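Local coordinates for protein 3-hydroxyisobutyrate dehydrogenase (Salmonella typhimurium, PDB 3G0O) that probably catalyses the oxidation of L-threonate to 2-dehydro-L-erythronate, with NAD(+) preferred over NADP(+) as cosubstrate, at residues L68-V73 / S96-S101; S101-S106 / T177-H182; L121-A126 / D170-G175; E139-A144 / A162-R167. All blocks are in the same frame, centred on the assembly; numbering follows the deposited sequence.

Interaction 1. Residues L68-V73 / S96-S101; sequences LVILVV and SAVMVS
I70 holds CG1 beside its backbone N (chi1 -55°) and then runs on extended, which carries I70 CD1 to 3.8 Å from V98 CG1, the V98 branch that stands anti to the backbone N (chi1 177°). The face that carries V69 and M99 is more loosely matched: V69 CG2 comes to 4.2 Å from CB of M99, a selenomethionine. Between the faces the two strands form a parallel ladder. L68 N donates to A97 O, M99 N to L68 O and I70 N to M99 O, each donor nearly in line with the carbonyl it meets. The last rung, S101 N to I70 O at 2.8 Å, is less straight, its donor tilted from the carbonyl plane where both strands give way to loop. Just beyond, L71 CD2 presses on S101 CB at 3.4 Å, tighter than ordinary van der Waals contact, while S101 OG bonds to A126 O. The pair belongs to the parallel part of the mixed sheet of a Rossmann-type nucleotide-binding domain, with strands on both flanks. Strand 9-13 flanks 67-70 and strand 122-129 flanks 97-100; helix 75-82 covers I70 and V100, and helix 148-161 lies against V69 and M99.

Interaction 2. Residues S101-S106 / T177-H182; sequences SSTISS and TVKIIH
K179 NZ has three polar partners, one of them held firmly: it donates to T103 OG1 at 2.9 Å, makes a weak bond of 3.0 Å to a water, and has a further weak bond to V128 O. The water in turn donates to S102 O at 2.7 Å, and so ties NZ to the backbone of the loop as well as to its threonine hydroxyl. The lysine chain turns at chi2 (56°) and again at chi4 (-65°), and these two bends bring NZ round to T103, whose side chain it crosses at about a right angle. T103 OG1 sits beside its own backbone N, while CG2 takes the other branch and lies 4.2 Å from K179 CG. The contact joins the loop after strand 97-100 of the Rossmann-type domain to the long helix 174-202, which leads into the all-helical C-terminal half, as in other members of the 3-hydroxyisobutyrate dehydrogenase family. K179 is the predicted active-site residue, and a bound L(+)-tartaric acid lies about 5 Å from its side chain. The next residue of the helix, I180, brings CD1 to 4.1 Å from I104 O, and the same side chain also packs on L251 and V252 of helix 242-258. S105 is the N-cap of helix 106-117, its OG bonded to D108 N. Where helix 106-117 begins, S106 CB rests 3.7 Å from T177 OG1; S106 OG bonds to Q110 NE2, whereas T177 OG1 bonds to G173 O.

Interaction 3. Residues L121-A126 / D170-G175; sequences LNMLDA and DTPGAG
D125 of strand 122-129 holds the start of helix 174-202 against the Rossmann-type sheet; residues 170-173 carry the chain from the last sheet strand, 162-169, into that helix and the C-terminal helical half of the protein. The polar part of the contact centres on the carboxylate. G173, at the N-cap position, gives its backbone N-H to D125 OD2 over 2.7 Å. The bond is somewhat bent, with 140° at the hydrogen, and the donor stands 36° above the carboxylate plane. G175 N lies 3.2 Å from the same oxygen, so OD2 faces the first turn of the helix, where the helix end would probably favour the negative charge. The carboxylate gets there because D125 CG is anti to the backbone N, which swings it out from the strand towards the turn.

The apolar part is built on P172. Its CB takes the selenomethyl carbon of M123, CE, at 3.8 Å; the M123 chain bends at both chi2 and chi3 to lay that methyl on the proline ring. D125 CB adds a contact of 3.8 Å to P172 CA. Helix 106-117 closes over this cluster, with A113 touching both M123 and P172. The close approach depends on G175, where a CB would run into D125 O; at G173 the positive phi of 126° suits a glycine. D125 CG comes to 4.0 Å from G175 CA, and the other carboxylate oxygen, OD1, bonds to the hydroxyl OG of S176.

Interaction 4. Residues E139-A144 / A162-R167; sequences EMTVMA and ASNVYR
V142 and A162 make the tight part of this contact: V142 CG2 sits 3.6 Å from A162 CB, and the same methyl also approaches V165 CG2 at 4.2 Å. The backbones there are closely laced. V142 N donates to N164 O and Y166 N to V142 O, both at 2.8 Å, and A144 N to Y166 O. On the opposite face of the sheet T141 CG2 meets the Y166 ring at its edge, in the ring plane, 3.8 Å from CE2. These are the two parallel strands of a beta-alpha-beta crossover, 140-145 and 162-169, joined through helix 148-161; R167 leans back on that helix by a salt bridge to E148 and a cation-pi contact with F151. The ladder loosens at a beta bulge between M140 and T141. M140 O there accepts a sound bond from S163 N and a weak one from N164 N. Beyond the bulge, water takes over much of the polar work. One water is bonded to E139 O, T141 OG1, S163 OG and N164 OD1; a second lies 2.9 Å from S163 OG and only weakly reaches E139 OE1. S163 is solvent-exposed, and its CB and OG rest beside E139 CB. T141 OG1 also bonds to H216 O of the second subunit, whose H216 packs on N164 and Y166 as well.

Interactions 1, 3 and 4 all reach the same sheet. Strands 67-70, 97-100, 122-129, 140-145 and 162-169 lie in that order across it, and 122-129 runs between the strands of interactions 1 and 4. Interaction 1 comes first along the chain and shares S101 with interaction 2, whose centre is 14 Å away. Interaction 4 is nested within the loop closed by interaction 3, which itself lies within that of interaction 2. Both 2 and 3 use helix 174-202, their centres 11 Å apart, so sheet and helical half are joined twice near the predicted active-site lysine. M143 of interaction 4 packs on K179, and interactions 2 and 4 both touch the second subunit.

Interaction 1. Residues L68-V73 / S96-S101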
loop_
_atom_site.group_PDB
_atom_site.type_symbol
_atom_site.label_atom_id
_atom_site.label_comp_id
_atom_site.label_asym_id
_atom_site.label_seq_id
_atom_site.Cartn_x
_atom_site.Cartn_y
_atom_site.Cartn_z
ATOM N N LEU A 68 5.613 31.718 8.075
ATOM C CA LEU A 68 6.824 31.108 7.549
ATOM C C LEU A 68 6.602 29.601 7.587
ATOM O O LEU A 68 6.264 29.054 8.637
ATOM C CB LEU A 68 8.034 31.466 8.414
ATOM C CG LEU A 68 9.392 31.045 7.846
ATOM C CD1 LEU A 68 9.787 32.012 6.735
ATOM C CD2 LEU A 68 10.448 31.047 8.943
ATOM N N VAL A 69 6.763 28.941 6.444
ATOM C CA VAL A 69 6.598 27.488 6.370
ATOM C C VAL A 69 7.987 26.880 6.222
ATOM O O VAL A 69 8.759 27.289 5.355
ATOM C CB VAL A 69 5.740 27.064 5.152
ATOM C CG1 VAL A 69 5.514 25.551 5.167
ATOM C CG2 VAL A 69 4.417 27.806 5.162
ATOM N N ILE A 70 8.305 25.907 7.071
ATOM C CA ILE A 70 9.608 25.263 7.026
ATOM C C ILE A 70 9.491 23.801 6.607
ATOM O O ILE A 70 9.022 22.952 7.373
ATOM C CB ILE A 70 10.305 25.349 8.399
ATOM C CG1 ILE A 70 10.370 26.814 8.846
ATOM C CG2 ILE A 70 11.702 24.747 8.319
ATOM C CD1 ILE A 70 10.962 27.015 10.229
ATOM N N LEU A 71 9.912 23.520 5.378
ATOM C CA LEU A 71 9.864 22.169 4.828
ATOM C C LEU A 71 11.290 21.663 4.656
ATOM O O LEU A 71 11.883 21.784 3.582
ATOM C CB LEU A 71 9.138 22.184 3.479
ATOM C CG LEU A 71 7.641 22.514 3.527
ATOM C CD1 LEU A 71 7.230 23.251 2.271
ATOM C CD2 LEU A 71 6.833 21.237 3.689
ATOM N N VAL A 72 11.839 21.103 5.728
ATOM C CA VAL A 72 13.195 20.583 5.708
ATOM C C VAL A 72 13.250 19.142 6.215
ATOM O O VAL A 72 12.274 18.621 6.753
ATOM C CB VAL A 72 14.144 21.473 6.543
ATOM C CG1 VAL A 72 14.226 22.858 5.915
ATOM C CG2 VAL A 72 13.655 21.569 7.979
ATOM N N VAL A 73 14.407 18.515 6.045
ATOM C CA VAL A 73 14.605 17.121 6.424
ATOM C C VAL A 73 14.520 16.776 7.907
ATOM O O VAL A 73 13.856 15.807 8.279
ATOM C CB VAL A 73 15.962 16.602 5.877
ATOM C CG1 VAL A 73 16.201 15.173 6.329
ATOM C CG2 VAL A 73 15.968 16.675 4.360
ATOM N N SER A 96 2.869 36.617 14.088
ATOM C CA SER A 96 3.127 35.840 12.877
ATOM C C SER A 96 3.194 34.356 13.242
ATOM O O SER A 96 3.405 34.009 14.400
ATOM C CB SER A 96 4.430 36.296 12.206
ATOM O OG SER A 96 5.547 36.168 13.066
ATOM N N ALA A 97 3.009 33.483 12.259
ATOM C CA ALA A 97 3.027 32.048 12.533
ATOM C C ALA A 97 4.123 31.277 11.814
ATOM O O ALA A 97 4.546 31.638 10.718
ATOM C CB ALA A 97 1.671 31.446 12.186
ATOM N N VAL A 98 4.584 30.205 12.450
ATOM C CA VAL A 98 5.600 29.354 11.853
ATOM C C VAL A 98 4.997 27.964 11.719
ATOM O O VAL A 98 4.579 27.365 12.706
ATOM C CB VAL A 98 6.866 29.250 12.720
ATOM C CG1 VAL A 98 7.845 28.288 12.069
ATOM C CG2 VAL A 98 7.501 30.615 12.886
HETATM N N MSE A 99 4.930 27.473 10.488
HETATM C CA MSE A 99 4.385 26.153 10.220
HETATM C C MSE A 99 5.570 25.226 9.976
HETATM O O MSE A 99 6.221 25.305 8.933
HETATM C CB MSE A 99 3.488 26.206 8.984
HETATM C CG MSE A 99 2.769 24.907 8.670
HETATM SE SE MSE A 99 1.653 25.067 7.093
HETATM C CE MSE A 99 1.902 23.298 6.336
ATOM N N VAL A 100 5.867 24.370 10.950
ATOM C CA VAL A 100 6.984 23.442 10.825
ATOM C C VAL A 100 6.485 22.163 10.167
ATOM O O VAL A 100 5.671 21.437 10.737
ATOM C CB VAL A 100 7.605 23.117 12.205
ATOM C CG1 VAL A 100 8.808 22.196 12.037
ATOM C CG2 VAL A 100 8.027 24.406 12.901
ATOM N N SER A 101 6.965 21.904 8.956
ATOM C CA SER A 101 6.554 20.727 8.207
ATOM C C SER A 101 7.765 19.866 7.852
ATOM O O SER A 101 8.229 19.844 6.712
ATOM C CB SER A 101 5.819 21.163 6.943
ATOM O OG SER A 101 4.705 21.983 7.277
#

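Interaction 2. Residues S101-S106 / T177-H182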
loop_
_atom_site.group_PDB
_atom_site.type_symbol
_atom_site.label_atom_id
_atom_site.label_comp_id
_atom_site.label_asym_id
_atom_site.label_seq_id
_atom_site.Cartn_x
_atom_site.Cartn_y
_atom_site.Cartn_z
ATOM N N SER A 101 6.965 21.904 8.956
ATOM C CA SER A 101 6.554 20.727 8.207
ATOM C C SER A 101 7.765 19.866 7.852
ATOM O O SER A 101 8.229 19.844 6.712
ATOM C CB SER A 101 5.819 21.163 6.943
ATOM O OG SER A 101 4.705 21.983 7.277
ATOM N N SER A 102 8.270 19.158 8.851
ATOM C CA SER A 102 9.429 18.291 8.682
ATOM C C SER A 102 9.046 16.928 9.256
ATOM O O SER A 102 7.889 16.527 9.196
ATOM C CB SER A 102 10.614 18.886 9.454
ATOM O OG SER A 102 11.771 18.074 9.374
ATOM N N THR A 103 10.019 16.205 9.791
ATOM C CA THR A 103 9.737 14.917 10.414
ATOM C C THR A 103 10.591 14.909 11.671
ATOM O O THR A 103 11.747 14.481 11.654
ATOM C CB THR A 103 10.104 13.733 9.499
ATOM O OG1 THR A 103 9.361 13.827 8.278
ATOM C CG2 THR A 103 9.763 12.416 10.170
ATOM N N ILE A 104 10.006 15.403 12.755
ATOM C CA ILE A 104 10.705 15.522 14.024
ATOM C C ILE A 104 9.979 14.824 15.174
ATOM O O ILE A 104 8.827 14.419 15.046
ATOM C CB ILE A 104 10.899 17.022 14.362
ATOM C CG1 ILE A 104 9.547 17.687 14.650
ATOM C CG2 ILE A 104 11.576 17.724 13.196
ATOM C CD1 ILE A 104 9.632 19.191 14.916
ATOM N N SER A 105 10.656 14.699 16.310
ATOM C CA SER A 105 10.065 14.052 17.469
ATOM C C SER A 105 9.037 14.979 18.098
ATOM O O SER A 105 9.048 16.190 17.858
ATOM C CB SER A 105 11.139 13.729 18.504
ATOM O OG SER A 105 11.605 14.916 19.119
ATOM N N SER A 106 8.143 14.405 18.892
ATOM C CA SER A 106 7.128 15.188 19.577
ATOM C C SER A 106 7.815 16.144 20.548
ATOM O O SER A 106 7.406 17.302 20.697
ATOM C CB SER A 106 6.181 14.277 20.348
ATOM O OG SER A 106 5.159 15.031 20.970
ATOM N N THR A 177 3.719 13.093 16.185
ATOM C CA THR A 177 3.529 11.699 16.581
ATOM C C THR A 177 2.808 10.955 15.458
ATOM O O THR A 177 3.132 9.804 15.148
ATOM C CB THR A 177 2.701 11.585 17.879
ATOM O OG1 THR A 177 3.461 12.114 18.972
ATOM C CG2 THR A 177 2.351 10.123 18.170
ATOM N N VAL A 178 1.836 11.618 14.846
ATOM C CA VAL A 178 1.092 11.005 13.751
ATOM C C VAL A 178 2.004 10.790 12.550
ATOM O O VAL A 178 1.925 9.754 11.888
ATOM C CB VAL A 178 -0.112 11.874 13.345
ATOM C CG1 VAL A 178 -0.746 11.341 12.062
ATOM C CG2 VAL A 178 -1.137 11.879 14.470
ATOM N N LYS A 179 2.869 11.768 12.275
ATOM C CA LYS A 179 3.813 11.677 11.162
ATOM C C LYS A 179 4.767 10.502 11.373
ATOM O O LYS A 179 5.104 9.787 10.430
ATOM C CB LYS A 179 4.622 12.975 11.031
ATOM C CG LYS A 179 5.654 12.976 9.897
ATOM C CD LYS A 179 5.002 12.676 8.552
ATOM C CE LYS A 179 6.015 12.635 7.409
ATOM N NZ LYS A 179 6.661 13.955 7.158
ATOM N N ILE A 180 5.209 10.313 12.612
ATOM C CA ILE A 180 6.118 9.211 12.928
ATOM C C ILE A 180 5.454 7.880 12.598
ATOM O O ILE A 180 6.054 7.021 11.953
ATOM C CB ILE A 180 6.515 9.221 14.423
ATOM C CG1 ILE A 180 7.436 10.411 14.699
ATOM C CG2 ILE A 180 7.198 7.903 14.802
ATOM C CD1 ILE A 180 7.696 10.663 16.164
ATOM N N ILE A 181 4.212 7.709 13.038
ATOM C CA ILE A 181 3.498 6.472 12.762
ATOM C C ILE A 181 3.348 6.313 11.248
ATOM O O ILE A 181 3.531 5.223 10.707
ATOM C CB ILE A 181 2.122 6.473 13.448
ATOM C CG1 ILE A 181 2.316 6.599 14.961
ATOM C CG2 ILE A 181 1.366 5.196 13.108
ATOM C CD1 ILE A 181 1.037 6.715 15.745
ATOM N N HIS A 182 3.033 7.407 10.562
ATOM C CA HIS A 182 2.893 7.361 9.112
ATOM C C HIS A 182 4.179 6.871 8.440
ATOM O O HIS A 182 4.129 6.078 7.499
ATOM C CB HIS A 182 2.528 8.743 8.555
ATOM C CG HIS A 182 2.491 8.795 7.059
ATOM N ND1 HIS A 182 3.603 9.076 6.295
ATOM C CD2 HIS A 182 1.494 8.521 6.183
ATOM C CE1 HIS A 182 3.295 8.968 5.015
ATOM N NE2 HIS A 182 2.021 8.631 4.919
HETATM O O HOH W 1 6.574 16.931 6.876
#

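Interaction 3. Residues L121-A126 / D170-G175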
loop_
_atom_site.group_PDB
_atom_site.type_symbol
_atom_site.label_atom_id
_atom_site.label_comp_id
_atom_site.label_asym_id
_atom_site.label_seq_id
_atom_site.Cartn_x
_atom_site.Cartn_y
_atom_site.Cartn_z
ATOM N N LEU A 121 5.192 34.369 18.959
ATOM C CA LEU A 121 4.969 33.792 17.638
ATOM C C LEU A 121 4.130 32.523 17.798
ATOM O O LEU A 121 4.196 31.849 18.828
ATOM C CB LEU A 121 6.311 33.449 16.980
ATOM C CG LEU A 121 7.300 34.612 16.842
ATOM C CD1 LEU A 121 8.625 34.112 16.298
ATOM C CD2 LEU A 121 6.706 35.680 15.931
ATOM N N ASN A 122 3.333 32.207 16.784
ATOM C CA ASN A 122 2.493 31.015 16.820
ATOM C C ASN A 122 3.155 29.911 16.003
ATOM O O ASN A 122 3.660 30.160 14.907
ATOM C CB ASN A 122 1.117 31.309 16.220
ATOM C CG ASN A 122 0.414 32.451 16.909
ATOM O OD1 ASN A 122 0.252 33.531 16.337
ATOM N ND2 ASN A 122 -0.007 32.225 18.148
HETATM N N MSE A 123 3.174 28.694 16.534
HETATM C CA MSE A 123 3.766 27.599 15.785
HETATM C C MSE A 123 2.763 26.484 15.577
HETATM O O MSE A 123 1.976 26.171 16.470
HETATM C CB MSE A 123 4.989 27.025 16.493
HETATM C CG MSE A 123 5.802 26.138 15.563
HETATM SE SE MSE A 123 6.725 24.695 16.423
HETATM C CE MSE A 123 5.238 23.486 16.568
ATOM N N LEU A 124 2.785 25.899 14.385
ATOM C CA LEU A 124 1.898 24.790 14.075
ATOM C C LEU A 124 2.756 23.560 13.807
ATOM O O LEU A 124 3.611 23.568 12.920
ATOM C CB LEU A 124 1.046 25.092 12.837
ATOM C CG LEU A 124 -0.124 24.130 12.602
ATOM C CD1 LEU A 124 -1.127 24.284 13.740
ATOM C CD2 LEU A 124 -0.804 24.423 11.267
ATOM N N ASP A 125 2.545 22.520 14.602
ATOM C CA ASP A 125 3.259 21.260 14.433
ATOM C C ASP A 125 2.518 20.646 13.254
ATOM O O ASP A 125 1.514 19.963 13.434
ATOM C CB ASP A 125 3.092 20.416 15.699
ATOM C CG ASP A 125 3.713 19.039 15.576
ATOM O OD1 ASP A 125 4.560 18.847 14.683
ATOM O OD2 ASP A 125 3.358 18.158 16.386
ATOM N N ALA A 126 3.016 20.892 12.048
ATOM C CA ALA A 126 2.321 20.434 10.855
ATOM C C ALA A 126 3.067 19.611 9.813
ATOM O O ALA A 126 3.225 20.047 8.670
ATOM C CB ALA A 126 1.682 21.646 10.171
ATOM N N ASP A 170 -4.796 20.345 20.064
ATOM C CA ASP A 170 -4.652 21.788 20.183
ATOM C C ASP A 170 -3.273 22.159 20.715
ATOM O O ASP A 170 -3.014 23.314 21.042
ATOM C CB ASP A 170 -5.739 22.340 21.110
ATOM C CG ASP A 170 -5.560 21.896 22.548
ATOM O OD1 ASP A 170 -5.135 20.740 22.775
ATOM O OD2 ASP A 170 -5.853 22.701 23.455
ATOM N N THR A 171 -2.382 21.178 20.802
ATOM C CA THR A 171 -1.043 21.451 21.299
ATOM C C THR A 171 0.026 20.800 20.433
ATOM O O THR A 171 -0.137 19.673 19.971
ATOM C CB THR A 171 -0.864 20.946 22.742
ATOM O OG1 THR A 171 -0.708 19.524 22.734
ATOM C CG2 THR A 171 -2.078 21.311 23.585
ATOM N N PRO A 172 1.138 21.512 20.198
ATOM C CA PRO A 172 2.230 20.979 19.383
ATOM C C PRO A 172 2.704 19.636 19.928
ATOM O O PRO A 172 2.748 19.434 21.142
ATOM C CB PRO A 172 3.303 22.051 19.507
ATOM C CG PRO A 172 2.491 23.304 19.608
ATOM C CD PRO A 172 1.410 22.908 20.584
ATOM N N GLY A 173 3.053 18.726 19.029
ATOM C CA GLY A 173 3.530 17.425 19.456
ATOM C C GLY A 173 2.766 16.264 18.856
ATOM O O GLY A 173 3.363 15.331 18.319
ATOM N N ALA A 174 1.441 16.321 18.946
ATOM C CA ALA A 174 0.594 15.258 18.421
ATOM C C ALA A 174 0.742 15.096 16.914
ATOM O O ALA A 174 0.726 13.978 16.398
ATOM C CB ALA A 174 -0.859 15.521 18.779
ATOM N N GLY A 175 0.878 16.215 16.210
ATOM C CA GLY A 175 1.042 16.152 14.775
ATOM C C GLY A 175 2.277 15.347 14.411
ATOM O O GLY A 175 2.221 14.488 13.531
#

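Interaction 4. Residues E139-A144 / A162-R167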
loop_
_atom_site.group_PDB
_atom_site.type_symbol
_atom_site.label_atom_id
_atom_site.label_comp_id
_atom_site.label_asym_id
_atom_site.label_seq_id
_atom_site.Cartn_x
_atom_site.Cartn_y
_atom_site.Cartn_z
ATOM N N GLU A 139 -2.462 19.987 -3.033
ATOM C CA GLU A 139 -3.271 18.933 -2.436
ATOM C C GLU A 139 -2.539 18.108 -1.375
ATOM O O GLU A 139 -2.684 16.884 -1.313
ATOM C CB GLU A 139 -3.804 18.014 -3.538
ATOM C CG GLU A 139 -4.865 18.667 -4.417
ATOM C CD GLU A 139 -5.192 17.857 -5.657
ATOM O OE1 GLU A 139 -5.368 16.628 -5.542
ATOM O OE2 GLU A 139 -5.283 18.455 -6.750
HETATM N N MSE A 140 -1.764 18.783 -0.533
HETATM C CA MSE A 140 -1.037 18.096 0.525
HETATM C C MSE A 140 -1.986 17.577 1.598
HETATM O O MSE A 140 -3.132 18.018 1.704
HETATM C CB MSE A 140 -0.054 19.041 1.221
HETATM C CG MSE A 140 1.114 19.538 0.400
HETATM SE SE MSE A 140 2.311 20.527 1.577
HETATM C CE MSE A 140 3.899 20.564 0.462
ATOM N N THR A 141 -1.495 16.627 2.385
ATOM C CA THR A 141 -2.250 16.108 3.513
ATOM C C THR A 141 -1.449 16.623 4.698
ATOM O O THR A 141 -0.232 16.443 4.758
ATOM C CB THR A 141 -2.293 14.575 3.542
ATOM O OG1 THR A 141 -3.267 14.113 2.598
ATOM C CG2 THR A 141 -2.680 14.078 4.929
ATOM N N VAL A 142 -2.121 17.291 5.627
ATOM C CA VAL A 142 -1.434 17.837 6.784
ATOM C C VAL A 142 -1.941 17.206 8.071
ATOM O O VAL A 142 -3.145 17.086 8.280
ATOM C CB VAL A 142 -1.629 19.368 6.879
ATOM C CG1 VAL A 142 -0.729 19.948 7.963
ATOM C CG2 VAL A 142 -1.334 20.014 5.530
HETATM N N MSE A 143 -1.007 16.774 8.912
HETATM C CA MSE A 143 -1.342 16.196 10.206
HETATM C C MSE A 143 -0.805 17.220 11.197
HETATM O O MSE A 143 0.359 17.185 11.600
HETATM C CB MSE A 143 -0.692 14.814 10.374
HETATM C CG MSE A 143 0.723 14.676 9.843
HETATM SE SE MSE A 143 0.999 12.933 8.987
HETATM C CE MSE A 143 0.937 13.533 7.152
ATOM N N ALA A 144 -1.676 18.146 11.581
ATOM C CA ALA A 144 -1.285 19.239 12.453
ATOM C C ALA A 144 -1.912 19.311 13.829
ATOM O O ALA A 144 -3.029 18.850 14.054
ATOM C CB ALA A 144 -1.525 20.561 11.723
ATOM N N ALA A 162 -2.784 22.739 0.983
ATOM C CA ALA A 162 -3.405 21.456 1.308
ATOM C C ALA A 162 -4.845 21.245 0.862
ATOM O O ALA A 162 -5.589 22.199 0.619
ATOM C CB ALA A 162 -3.315 21.226 2.806
ATOM N N SER A 163 -5.222 19.970 0.761
ATOM C CA SER A 163 -6.577 19.579 0.391
ATOM C C SER A 163 -7.198 18.787 1.546
ATOM O O SER A 163 -8.415 18.634 1.627
ATOM C CB SER A 163 -6.572 18.742 -0.894
ATOM O OG SER A 163 -5.750 17.600 -0.769
ATOM N N ASN A 164 -6.347 18.285 2.439
ATOM C CA ASN A 164 -6.805 17.535 3.605
ATOM C C ASN A 164 -5.974 17.892 4.829
ATOM O O ASN A 164 -4.795 17.542 4.919
ATOM C CB ASN A 164 -6.718 16.026 3.366
ATOM C CG ASN A 164 -7.692 15.544 2.308
ATOM O OD1 ASN A 164 -7.306 15.265 1.178
ATOM N ND2 ASN A 164 -8.966 15.454 2.672
ATOM N N VAL A 165 -6.594 18.599 5.766
ATOM C CA VAL A 165 -5.924 19.001 6.989
ATOM C C VAL A 165 -6.582 18.311 8.167
ATOM O O VAL A 165 -7.781 18.451 8.385
ATOM C CB VAL A 165 -6.004 20.526 7.194
ATOM C CG1 VAL A 165 -5.329 20.916 8.507
ATOM C CG2 VAL A 165 -5.335 21.235 6.019
ATOM N N TYR A 166 -5.791 17.550 8.914
ATOM C CA TYR A 166 -6.290 16.835 10.079
ATOM C C TYR A 166 -5.754 17.496 11.342
ATOM O O TYR A 166 -4.549 17.501 11.585
ATOM C CB TYR A 166 -5.850 15.366 10.016
ATOM C CG TYR A 166 -6.400 14.643 8.810
ATOM C CD1 TYR A 166 -7.714 14.176 8.789
ATOM C CD2 TYR A 166 -5.634 14.494 7.655
ATOM C CE1 TYR A 166 -8.252 13.588 7.648
ATOM C CE2 TYR A 166 -6.166 13.908 6.506
ATOM C CZ TYR A 166 -7.473 13.461 6.511
ATOM O OH TYR A 166 -8.009 12.910 5.372
ATOM N N ARG A 167 -6.656 18.076 12.129
ATOM C CA ARG A 167 -6.281 18.734 13.377
ATOM C C ARG A 167 -6.286 17.654 14.446
ATOM O O ARG A 167 -7.345 17.253 14.941
ATOM C CB ARG A 167 -7.285 19.845 13.717
ATOM C CG ARG A 167 -7.353 20.928 12.647
ATOM C CD ARG A 167 -8.392 22.012 12.942
ATOM N NE ARG A 167 -8.113 22.757 14.169
ATOM C CZ ARG A 167 -8.535 23.998 14.400
ATOM N NH1 ARG A 167 -9.252 24.634 13.483
ATOM N NH2 ARG A 167 -8.246 24.603 15.548
HETATM O O HOH W 2 -4.217 15.170 0.304
HETATM O O HOH W 3 -6.950 15.677 -2.588
#